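Local coordinates for protein (GYP1P) (Saccharomyces cerevisiae, PDB 1FKM), which accelerates GTP hydrolysis by Ypt/Rab GTPases, notably Ypt1 and Ypt7, through the TBC-type GAP domain that makes up this fragment, and so restrains them at the Golgi and vacuole, at residues P99-P102 with L103-F106; P139-E142 with T143-E147; I154-V157 with E158-D161; K160-S163 with T164-V167. One frame throughout, in Å; residues are numbered along the deposited sequence.

Contact 1 of 4, residues P99-P102 with L103-F106; sequences PHIP and LYQF
Pro99 meets Gln105 across a 3-10 turn of the loop that leads from helix 83-93 to helix 107-123 in the TBC domain. Its CA lies 3.7 Å from Gln105 NE2, and its side chain is about 6 Å from that of Arg96, the arginine finger, so the turn follows closely on a catalytic element. Ile101 contributes both backbone and side chain. Its carbonyl O accepts from Tyr104 N at 3.2 Å, the bond of a 3-10 turn, and weakly from Gln105 NE2 at 3.1 Å. The bend of the Gln105 chain at chi2 (86°) folds the amide back to that oxygen; NE2 also bonds weakly to Asn98 O. Ile101 and Tyr104 run side by side: Ile101 CB meets the ring at its edge, in plane, 3.6 Å from Tyr104 CD2, while the Tyr104 hydroxyl is hydrogen-bonded to Glu142 on helix 133-145. At Pro102 the carbonyl does the work. Gln105 N donates to Pro102 O at 2.9 Å with an almost straight N-H...O angle of 168°. Pro102 O also lies over one face of the Phe106 ring, 3.8 Å from Phe106 CD2.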
loop_
_atom_site.group_PDB
_atom_site.type_symbol
_atom_site.label_atom_id
_atom_site.label_comp_id
_atom_site.label_asym_id
_atom_site.label_seq_id
_atom_site.Cartn_x
_atom_site.Cartn_y
_atom_site.Cartn_z
ATOM N N PRO A 99 9.708 -9.258 8.247
ATOM C CA PRO A 99 10.874 -10.043 8.670
ATOM C C PRO A 99 11.446 -10.945 7.578
ATOM O O PRO A 99 12.583 -11.408 7.680
ATOM C CB PRO A 99 10.342 -10.831 9.865
ATOM C CG PRO A 99 8.887 -11.008 9.526
ATOM C CD PRO A 99 8.504 -9.648 9.004
ATOM N N HIS A 100 10.662 -11.183 6.532
ATOM C CA HIS A 100 11.100 -12.031 5.431
ATOM C C HIS A 100 11.890 -11.270 4.364
ATOM O O HIS A 100 12.413 -11.879 3.432
ATOM C CB HIS A 100 9.888 -12.714 4.784
ATOM C CG HIS A 100 8.863 -11.755 4.262
ATOM N ND1 HIS A 100 8.224 -10.836 5.068
ATOM C CD2 HIS A 100 8.388 -11.552 3.010
ATOM C CE1 HIS A 100 7.401 -10.107 4.333
ATOM N NE2 HIS A 100 7.483 -10.522 3.082
ATOM N N ILE A 101 11.982 -9.946 4.499
ATOM C CA ILE A 101 12.709 -9.124 3.529
ATOM C C ILE A 101 13.900 -8.453 4.205
ATOM O O ILE A 101 13.730 -7.655 5.126
ATOM C CB ILE A 101 11.793 -8.035 2.911
ATOM C CG1 ILE A 101 10.577 -8.697 2.252
ATOM C CG2 ILE A 101 12.568 -7.227 1.866
ATOM C CD1 ILE A 101 9.521 -7.712 1.777
ATOM N N PRO A 102 15.122 -8.766 3.746
ATOM C CA PRO A 102 16.374 -8.222 4.285
ATOM C C PRO A 102 16.414 -6.707 4.464
ATOM O O PRO A 102 16.904 -6.203 5.478
ATOM C CB PRO A 102 17.416 -8.710 3.282
ATOM C CG PRO A 102 16.862 -10.036 2.865
ATOM C CD PRO A 102 15.398 -9.705 2.644
ATOM N N LEU A 103 15.911 -5.989 3.468
ATOM C CA LEU A 103 15.898 -4.532 3.507
ATOM C C LEU A 103 15.434 -3.976 4.852
ATOM O O LEU A 103 16.012 -3.024 5.376
ATOM C CB LEU A 103 14.975 -3.995 2.404
ATOM C CG LEU A 103 14.784 -2.475 2.348
ATOM C CD1 LEU A 103 16.091 -1.823 1.908
ATOM C CD2 LEU A 103 13.658 -2.124 1.373
ATOM N N TYR A 104 14.402 -4.590 5.421
ATOM C CA TYR A 104 13.839 -4.090 6.660
ATOM C C TYR A 104 14.598 -4.349 7.947
ATOM O O TYR A 104 14.205 -3.859 9.000
ATOM C CB TYR A 104 12.369 -4.530 6.754
ATOM C CG TYR A 104 11.583 -3.992 5.569
ATOM C CD1 TYR A 104 11.074 -2.694 5.585
ATOM C CD2 TYR A 104 11.479 -4.723 4.378
ATOM C CE1 TYR A 104 10.498 -2.125 4.443
ATOM C CE2 TYR A 104 10.901 -4.167 3.233
ATOM C CZ TYR A 104 10.419 -2.863 3.272
ATOM O OH TYR A 104 9.901 -2.283 2.132
ATOM N N GLN A 105 15.705 -5.082 7.872
ATOM C CA GLN A 105 16.491 -5.311 9.072
ATOM C C GLN A 105 17.653 -4.330 9.147
ATOM O O GLN A 105 18.310 -4.222 10.176
ATOM C CB GLN A 105 17.011 -6.749 9.138
ATOM C CG GLN A 105 15.939 -7.769 9.489
ATOM C CD GLN A 105 15.167 -8.250 8.279
ATOM O OE1 GLN A 105 15.718 -8.930 7.417
ATOM N NE2 GLN A 105 13.885 -7.902 8.207
ATOM N N PHE A 106 17.910 -3.611 8.056
ATOM C CA PHE A 106 18.991 -2.633 8.057
ATOM C C PHE A 106 18.615 -1.508 9.011
ATOM O O PHE A 106 17.472 -1.052 9.018
ATOM C CB PHE A 106 19.213 -2.075 6.650
ATOM C CG PHE A 106 19.823 -3.063 5.697
ATOM C CD1 PHE A 106 21.016 -3.712 6.016
ATOM C CD2 PHE A 106 19.212 -3.344 4.478
ATOM C CE1 PHE A 106 21.591 -4.630 5.132
ATOM C CE2 PHE A 106 19.774 -4.255 3.591
ATOM C CZ PHE A 106 20.968 -4.902 3.918
#

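Contact 2 of 4, residues P139-E142 with T143-E147; sequences PFFE and TFLTE
The Phe144 ring has the carbonyl oxygen of Phe140 over one face, with Phe144 CG 3.1 Å from Phe140 O. Its CZ reaches Phe140 CD1 at 3.8 Å, but the two rings, side by side and pointing the same way, are neither stacked nor edge-to-face: their centroids lie 5.8 Å apart and their planes meet at 39°. Outside partners complete the aromatic surroundings, Lys44 making a cation-pi contact with Phe144 and Trp254 meeting Phe140 edge-to-face. On another flank, Phe141 CE2 approaches Leu145 CD1 at 3.7 Å, obliquely to the ring.

These pairs are spaced i to i+4 near the C-terminal end of helix 133-145, a buried helix of the TBC domain. The helix is kinked at Pro139, whose ring nitrogen makes no bond to the preceding turn, but the Pro139 carbonyl is doubly used. It accepts from Thr143 N at 3.0 Å and from Thr143 OG1 at 2.8 Å; chi1 of -62° sets the hydroxyl beside its own backbone N, within range of the same oxygen. Further on, Phe144 N donates to Phe140 O at 2.8 Å with an angle of 164°. Leu145 N bonds to Phe141 O and only weakly also to Glu142 O, and Thr146 N reaches Glu142 O weakly. Thr146 OG1 donates to Thr143 O at 2.6 Å, in the carbonyl plane, which probably helps to hold this last turn. The two threonines thus bury their hydroxyls at little polar cost: the first doubles the Thr143 N bond at Pro139 O, the second adds to the weak bonds of the last turn.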
loop_
_atom_site.group_PDB
_atom_site.type_symbol
_atom_site.label_atom_id
_atom_site.label_comp_id
_atom_site.label_asym_id
_atom_site.label_seq_id
_atom_site.Cartn_x
_atom_site.Cartn_y
_atom_site.Cartn_z
ATOM N N PRO A 139 5.379 -0.423 0.851
ATOM C CA PRO A 139 5.386 -0.449 -0.620
ATOM C C PRO A 139 5.845 0.898 -1.184
ATOM O O PRO A 139 6.524 0.954 -2.214
ATOM C CB PRO A 139 3.930 -0.760 -0.976
ATOM C CG PRO A 139 3.484 -1.610 0.196
ATOM C CD PRO A 139 4.069 -0.851 1.375
ATOM N N PHE A 140 5.463 1.981 -0.510
ATOM C CA PHE A 140 5.860 3.328 -0.924
ATOM C C PHE A 140 7.359 3.499 -0.721
ATOM O O PHE A 140 8.068 3.948 -1.619
ATOM C CB PHE A 140 5.156 4.395 -0.075
ATOM C CG PHE A 140 3.730 4.651 -0.466
ATOM C CD1 PHE A 140 3.399 4.963 -1.779
ATOM C CD2 PHE A 140 2.719 4.601 0.487
ATOM C CE1 PHE A 140 2.081 5.222 -2.139
ATOM C CE2 PHE A 140 1.397 4.859 0.137
ATOM C CZ PHE A 140 1.077 5.170 -1.176
ATOM N N PHE A 141 7.820 3.151 0.481
ATOM C CA PHE A 141 9.231 3.287 0.844
ATOM C C PHE A 141 10.119 2.553 -0.139
ATOM O O PHE A 141 11.051 3.128 -0.695
ATOM C CB PHE A 141 9.487 2.739 2.259
ATOM C CG PHE A 141 10.899 2.946 2.742
ATOM C CD1 PHE A 141 11.323 4.196 3.180
ATOM C CD2 PHE A 141 11.816 1.901 2.714
ATOM C CE1 PHE A 141 12.643 4.407 3.581
ATOM C CE2 PHE A 141 13.141 2.102 3.113
ATOM C CZ PHE A 141 13.556 3.352 3.544
ATOM N N GLU A 142 9.818 1.278 -0.343
ATOM C CA GLU A 142 10.587 0.426 -1.240
ATOM C C GLU A 142 10.558 0.903 -2.693
ATOM O O GLU A 142 11.592 0.950 -3.352
ATOM C CB GLU A 142 10.065 -1.008 -1.128
ATOM C CG GLU A 142 10.717 -1.995 -2.047
ATOM C CD GLU A 142 10.381 -3.425 -1.668
ATOM O OE1 GLU A 142 10.136 -3.692 -0.465
ATOM O OE2 GLU A 142 10.378 -4.276 -2.574
ATOM N N THR A 143 9.379 1.259 -3.193
ATOM C CA THR A 143 9.262 1.742 -4.566
ATOM C C THR A 143 9.992 3.076 -4.767
ATOM O O THR A 143 10.693 3.276 -5.767
ATOM C CB THR A 143 7.781 1.905 -4.959
ATOM O OG1 THR A 143 7.140 0.626 -4.893
ATOM C CG2 THR A 143 7.651 2.457 -6.371
ATOM N N PHE A 144 9.842 3.996 -3.824
ATOM C CA PHE A 144 10.518 5.282 -3.950
ATOM C C PHE A 144 12.034 5.121 -3.850
ATOM O O PHE A 144 12.790 5.914 -4.409
ATOM C CB PHE A 144 10.002 6.247 -2.885
ATOM C CG PHE A 144 8.570 6.643 -3.084
ATOM C CD1 PHE A 144 7.889 6.274 -4.244
ATOM C CD2 PHE A 144 7.894 7.381 -2.117
ATOM C CE1 PHE A 144 6.553 6.632 -4.436
ATOM C CE2 PHE A 144 6.566 7.740 -2.300
ATOM C CZ PHE A 144 5.892 7.364 -3.461
ATOM N N LEU A 145 12.473 4.086 -3.140
ATOM C CA LEU A 145 13.898 3.804 -2.991
ATOM C C LEU A 145 14.518 3.442 -4.338
ATOM O O LEU A 145 15.673 3.761 -4.585
ATOM C CB LEU A 145 14.123 2.614 -2.051
ATOM C CG LEU A 145 14.702 2.769 -0.646
ATOM C CD1 LEU A 145 14.879 1.375 -0.047
ATOM C CD2 LEU A 145 16.044 3.494 -0.688
ATOM N N THR A 146 13.757 2.771 -5.203
ATOM C CA THR A 146 14.298 2.344 -6.492
ATOM C C THR A 146 14.757 3.490 -7.375
ATOM O O THR A 146 15.593 3.298 -8.250
ATOM C CB THR A 146 13.297 1.458 -7.302
ATOM O OG1 THR A 146 12.141 2.222 -7.673
ATOM C CG2 THR A 146 12.870 0.249 -6.475
ATOM N N GLU A 147 14.215 4.678 -7.147
ATOM C CA GLU A 147 14.599 5.837 -7.944
ATOM C C GLU A 147 16.057 6.234 -7.699
ATOM O O GLU A 147 16.652 6.938 -8.509
ATOM C CB GLU A 147 13.696 7.028 -7.617
ATOM C CG GLU A 147 13.751 8.128 -8.659
ATOM C CD GLU A 147 12.790 9.262 -8.367
ATOM O OE1 GLU A 147 12.531 9.543 -7.179
ATOM O OE2 GLU A 147 12.300 9.881 -9.332
#

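Contact 3 of 4, residues I154-V157 with E158-D161; sequences IDDV and EIKD
Asp156 and Lys160 make the closer half of this contact. The lysine's aliphatic stem, extended beyond CG with chi2, chi3 and chi4 all near 180°, runs across the aspartate: Lys160 CG is 3.4 Å from Asp156 O, and Lys160 CE is 3.5 Å from Asp156 CB. Methylenes rather than charges therefore do the touching. Ile159 flanks the same residue, its side chain alongside that of Asp156 and pointing the same way, with Ile159 CG1 near Asp156 O and CD1 near OD1.

Backbone geometry explains why these side chains gather on one residue. Ile159 N donates to Asp156 O at 3.2 Å, with an N-H...O angle of 164°, and the phi/psi pairs of Val157 and Glu158 match a type I beta turn in the loop between helices 133-145 and 168-186. Val157, buried, packs on Leu145 of helix 133-145.

The charged ends are the looser part. Asp156 OD2 and Lys160 NZ stay 4.1 Å apart, beyond salt-bridge distance, so their attraction is probably modest at this surface. Water links the backbone in two places. One molecule donates to Asp155 O at 2.6 Å and accepts from Glu158 N at 2.9 Å. A second, which also accepts from Tyr165 OH, donates to both Val157 O and Lys160 O, the latter at 2.6 Å, bridging carbonyls that cannot bond to each other.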
loop_
_atom_site.group_PDB
_atom_site.type_symbol
_atom_site.label_atom_id
_atom_site.label_comp_id
_atom_site.label_asym_id
_atom_site.label_seq_id
_atom_site.Cartn_x
_atom_site.Cartn_y
_atom_site.Cartn_z
ATOM N N ILE A 154 17.318 -2.192 -9.993
ATOM C CA ILE A 154 16.053 -2.068 -9.275
ATOM C C ILE A 154 15.580 -3.380 -8.656
ATOM O O ILE A 154 14.990 -3.385 -7.579
ATOM C CB ILE A 154 14.954 -1.502 -10.207
ATOM C CG1 ILE A 154 15.271 -0.039 -10.524
ATOM C CG2 ILE A 154 13.589 -1.613 -9.550
ATOM C CD1 ILE A 154 14.291 0.624 -11.476
ATOM N N ASP A 155 15.851 -4.494 -9.325
ATOM C CA ASP A 155 15.432 -5.795 -8.816
ATOM C C ASP A 155 16.134 -6.196 -7.521
ATOM O O ASP A 155 15.742 -7.166 -6.873
ATOM C CB ASP A 155 15.662 -6.876 -9.876
ATOM C CG ASP A 155 14.789 -6.686 -11.102
ATOM O OD1 ASP A 155 13.976 -5.737 -11.114
ATOM O OD2 ASP A 155 14.912 -7.488 -12.052
ATOM N N ASP A 156 17.161 -5.450 -7.133
ATOM C CA ASP A 156 17.886 -5.779 -5.910
ATOM C C ASP A 156 17.642 -4.787 -4.779
ATOM O O ASP A 156 18.419 -4.713 -3.821
ATOM C CB ASP A 156 19.383 -5.874 -6.206
ATOM C CG ASP A 156 19.703 -6.955 -7.225
ATOM O OD1 ASP A 156 19.370 -8.134 -6.970
ATOM O OD2 ASP A 156 20.284 -6.625 -8.281
ATOM N N VAL A 157 16.555 -4.035 -4.877
ATOM C CA VAL A 157 16.243 -3.046 -3.857
ATOM C C VAL A 157 15.960 -3.672 -2.491
ATOM O O VAL A 157 16.178 -3.039 -1.458
ATOM C CB VAL A 157 15.036 -2.173 -4.285
ATOM C CG1 VAL A 157 13.755 -3.013 -4.311
ATOM C CG2 VAL A 157 14.893 -0.984 -3.346
ATOM N N GLU A 158 15.492 -4.915 -2.474
ATOM C CA GLU A 158 15.173 -5.557 -1.204
ATOM C C GLU A 158 16.357 -6.151 -0.445
ATOM O O GLU A 158 16.200 -6.599 0.689
ATOM C CB GLU A 158 14.113 -6.645 -1.409
ATOM C CG GLU A 158 12.838 -6.153 -2.080
ATOM C CD GLU A 158 11.662 -7.094 -1.861
ATOM O OE1 GLU A 158 11.898 -8.309 -1.705
ATOM O OE2 GLU A 158 10.502 -6.620 -1.856
ATOM N N ILE A 159 17.540 -6.153 -1.051
ATOM C CA ILE A 159 18.703 -6.726 -0.378
ATOM C C ILE A 159 19.872 -5.767 -0.167
ATOM O O ILE A 159 20.915 -6.163 0.357
ATOM C CB ILE A 159 19.220 -7.971 -1.135
ATOM C CG1 ILE A 159 19.603 -7.594 -2.565
ATOM C CG2 ILE A 159 18.149 -9.058 -1.144
ATOM C CD1 ILE A 159 20.235 -8.724 -3.345
ATOM N N LYS A 160 19.705 -4.507 -0.553
ATOM C CA LYS A 160 20.781 -3.535 -0.395
ATOM C C LYS A 160 20.479 -2.454 0.642
ATOM O O LYS A 160 19.365 -1.940 0.707
ATOM C CB LYS A 160 21.095 -2.885 -1.746
ATOM C CG LYS A 160 21.508 -3.893 -2.806
ATOM C CD LYS A 160 21.834 -3.240 -4.137
ATOM C CE LYS A 160 22.268 -4.295 -5.148
ATOM N NZ LYS A 160 22.600 -3.721 -6.482
ATOM N N ASP A 161 21.486 -2.121 1.448
ATOM C CA ASP A 161 21.352 -1.093 2.478
ATOM C C ASP A 161 21.384 0.281 1.810
ATOM O O ASP A 161 22.383 0.645 1.187
ATOM C CB ASP A 161 22.509 -1.193 3.474
ATOM C CG ASP A 161 22.342 -0.267 4.673
ATOM O OD1 ASP A 161 21.771 0.838 4.528
ATOM O OD2 ASP A 161 22.807 -0.643 5.770
HETATM O O HOH W 1 14.739 -6.764 -4.549
HETATM O O HOH W 2 17.844 -0.965 -1.213
#

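Contact 4 of 4, residues K160-S163 with T164-V167; sequences KDPS and TYMV
Asp161 is gripped twice over, at its main-chain carbonyl by Thr164 and at its carboxylate by Ser163. The Ser163 N bond makes an Asx turn, to which Ser163 OG adds a second bond; it lies at the start of the first of two overlapping type I beta turns, 161-164 and 162-165, in the loop before helix 168-186 of the TBC domain. Asp161 O accepts from Thr164 N at 2.9 Å and, in the carbonyl plane, from Thr164 OG1 at a short 2.5 Å. Asp161 OD1 accepts from Ser163 N at 2.8 Å and from Ser163 OG, both reaching it from the same face of the carboxylate; Ser108 of helix 107-123 adds a further bond, tying the turn to that helix. In the second turn Tyr165 N donates to Pro162 O at 3.2 Å. With chi1 at 63°, CG of Tyr165 sits between its backbone N and carbonyl carbon, which turns the ring back over the loop. Pro162 CA then lies over one face, 4.1 Å from the centroid and 29° off the normal, a CH-pi contact. Selenomethionine Met166 also touches Pro162, SE 4.2 Å from Pro162 CB. Tyr165 OH donates to an in-plane water 2.6 Å away.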
loop_
_atom_site.group_PDB
_atom_site.type_symbol
_atom_site.label_atom_id
_atom_site.label_comp_id
_atom_site.label_asym_id
_atom_site.label_seq_id
_atom_site.Cartn_x
_atom_site.Cartn_y
_atom_site.Cartn_z
ATOM N N LYS A 160 19.705 -4.507 -0.553
ATOM C CA LYS A 160 20.781 -3.535 -0.395
ATOM C C LYS A 160 20.479 -2.454 0.642
ATOM O O LYS A 160 19.365 -1.940 0.707
ATOM C CB LYS A 160 21.095 -2.885 -1.746
ATOM C CG LYS A 160 21.508 -3.893 -2.806
ATOM C CD LYS A 160 21.834 -3.240 -4.137
ATOM C CE LYS A 160 22.268 -4.295 -5.148
ATOM N NZ LYS A 160 22.600 -3.721 -6.482
ATOM N N ASP A 161 21.486 -2.121 1.448
ATOM C CA ASP A 161 21.352 -1.093 2.478
ATOM C C ASP A 161 21.384 0.281 1.810
ATOM O O ASP A 161 22.383 0.645 1.187
ATOM C CB ASP A 161 22.509 -1.193 3.474
ATOM C CG ASP A 161 22.342 -0.267 4.673
ATOM O OD1 ASP A 161 21.771 0.838 4.528
ATOM O OD2 ASP A 161 22.807 -0.643 5.770
ATOM N N PRO A 162 20.294 1.066 1.936
ATOM C CA PRO A 162 20.210 2.402 1.336
ATOM C C PRO A 162 21.369 3.327 1.704
ATOM O O PRO A 162 21.734 4.213 0.931
ATOM C CB PRO A 162 18.872 2.933 1.856
ATOM C CG PRO A 162 18.050 1.691 1.973
ATOM C CD PRO A 162 19.030 0.720 2.611
ATOM N N SER A 163 21.936 3.129 2.890
ATOM C CA SER A 163 23.040 3.970 3.339
ATOM C C SER A 163 24.328 3.698 2.567
ATOM O O SER A 163 25.320 4.400 2.749
ATOM C CB SER A 163 23.279 3.777 4.840
ATOM O OG SER A 163 23.624 2.437 5.137
ATOM N N THR A 164 24.311 2.685 1.701
ATOM C CA THR A 164 25.485 2.345 0.903
ATOM C C THR A 164 25.438 2.991 -0.477
ATOM O O THR A 164 26.428 2.967 -1.208
ATOM C CB THR A 164 25.640 0.814 0.720
ATOM O OG1 THR A 164 24.564 0.309 -0.077
ATOM C CG2 THR A 164 25.639 0.111 2.066
ATOM N N TYR A 165 24.292 3.567 -0.841
ATOM C CA TYR A 165 24.175 4.221 -2.138
ATOM C C TYR A 165 23.429 5.554 -2.096
ATOM O O TYR A 165 23.155 6.154 -3.131
ATOM C CB TYR A 165 23.551 3.267 -3.177
ATOM C CG TYR A 165 22.131 2.792 -2.911
ATOM C CD1 TYR A 165 21.031 3.508 -3.392
ATOM C CD2 TYR A 165 21.891 1.597 -2.230
ATOM C CE1 TYR A 165 19.725 3.040 -3.210
ATOM C CE2 TYR A 165 20.585 1.119 -2.039
ATOM C CZ TYR A 165 19.511 1.846 -2.535
ATOM O OH TYR A 165 18.226 1.378 -2.359
HETATM N N MSE A 166 23.131 6.029 -0.890
HETATM C CA MSE A 166 22.443 7.303 -0.719
HETATM C C MSE A 166 23.061 8.085 0.437
HETATM O O MSE A 166 23.460 7.501 1.443
HETATM C CB MSE A 166 20.957 7.073 -0.420
HETATM C CG MSE A 166 20.160 6.455 -1.554
HETATM SE SE MSE A 166 18.366 5.979 -0.986
HETATM C CE MSE A 166 17.647 7.753 -0.717
ATOM N N VAL A 167 23.151 9.401 0.287
ATOM C CA VAL A 167 23.686 10.238 1.351
ATOM C C VAL A 167 22.516 10.617 2.257
ATOM O O VAL A 167 21.352 10.507 1.858
ATOM C CB VAL A 167 24.362 11.515 0.795
ATOM C CG1 VAL A 167 25.607 11.134 -0.002
ATOM C CG2 VAL A 167 23.390 12.295 -0.082
HETATM O O HOH W 2 17.844 -0.965 -1.213
#

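Along the chain contacts 1, 2 and 3 follow in series, contact 4 begins on the residues that end contact 3, and each is local; none encloses another. Contact 1 shapes the loop before helix 107-123; contact 2 lies on helix 133-145; contacts 3 and 4 follow in the loop before helix 168-186, sharing Lys160 and Asp161 and one bridging water. The cross-ties run back through space. A probable backbone bond, Leu103 N to Glu158 O at 2.9 Å, joins contact 1 to contact 3. Leu145 of contact 2 is a common meeting point, touching Leu103, Val157, Pro162, Tyr165 and Met166. Both loops are thereby fastened onto helix 133-145.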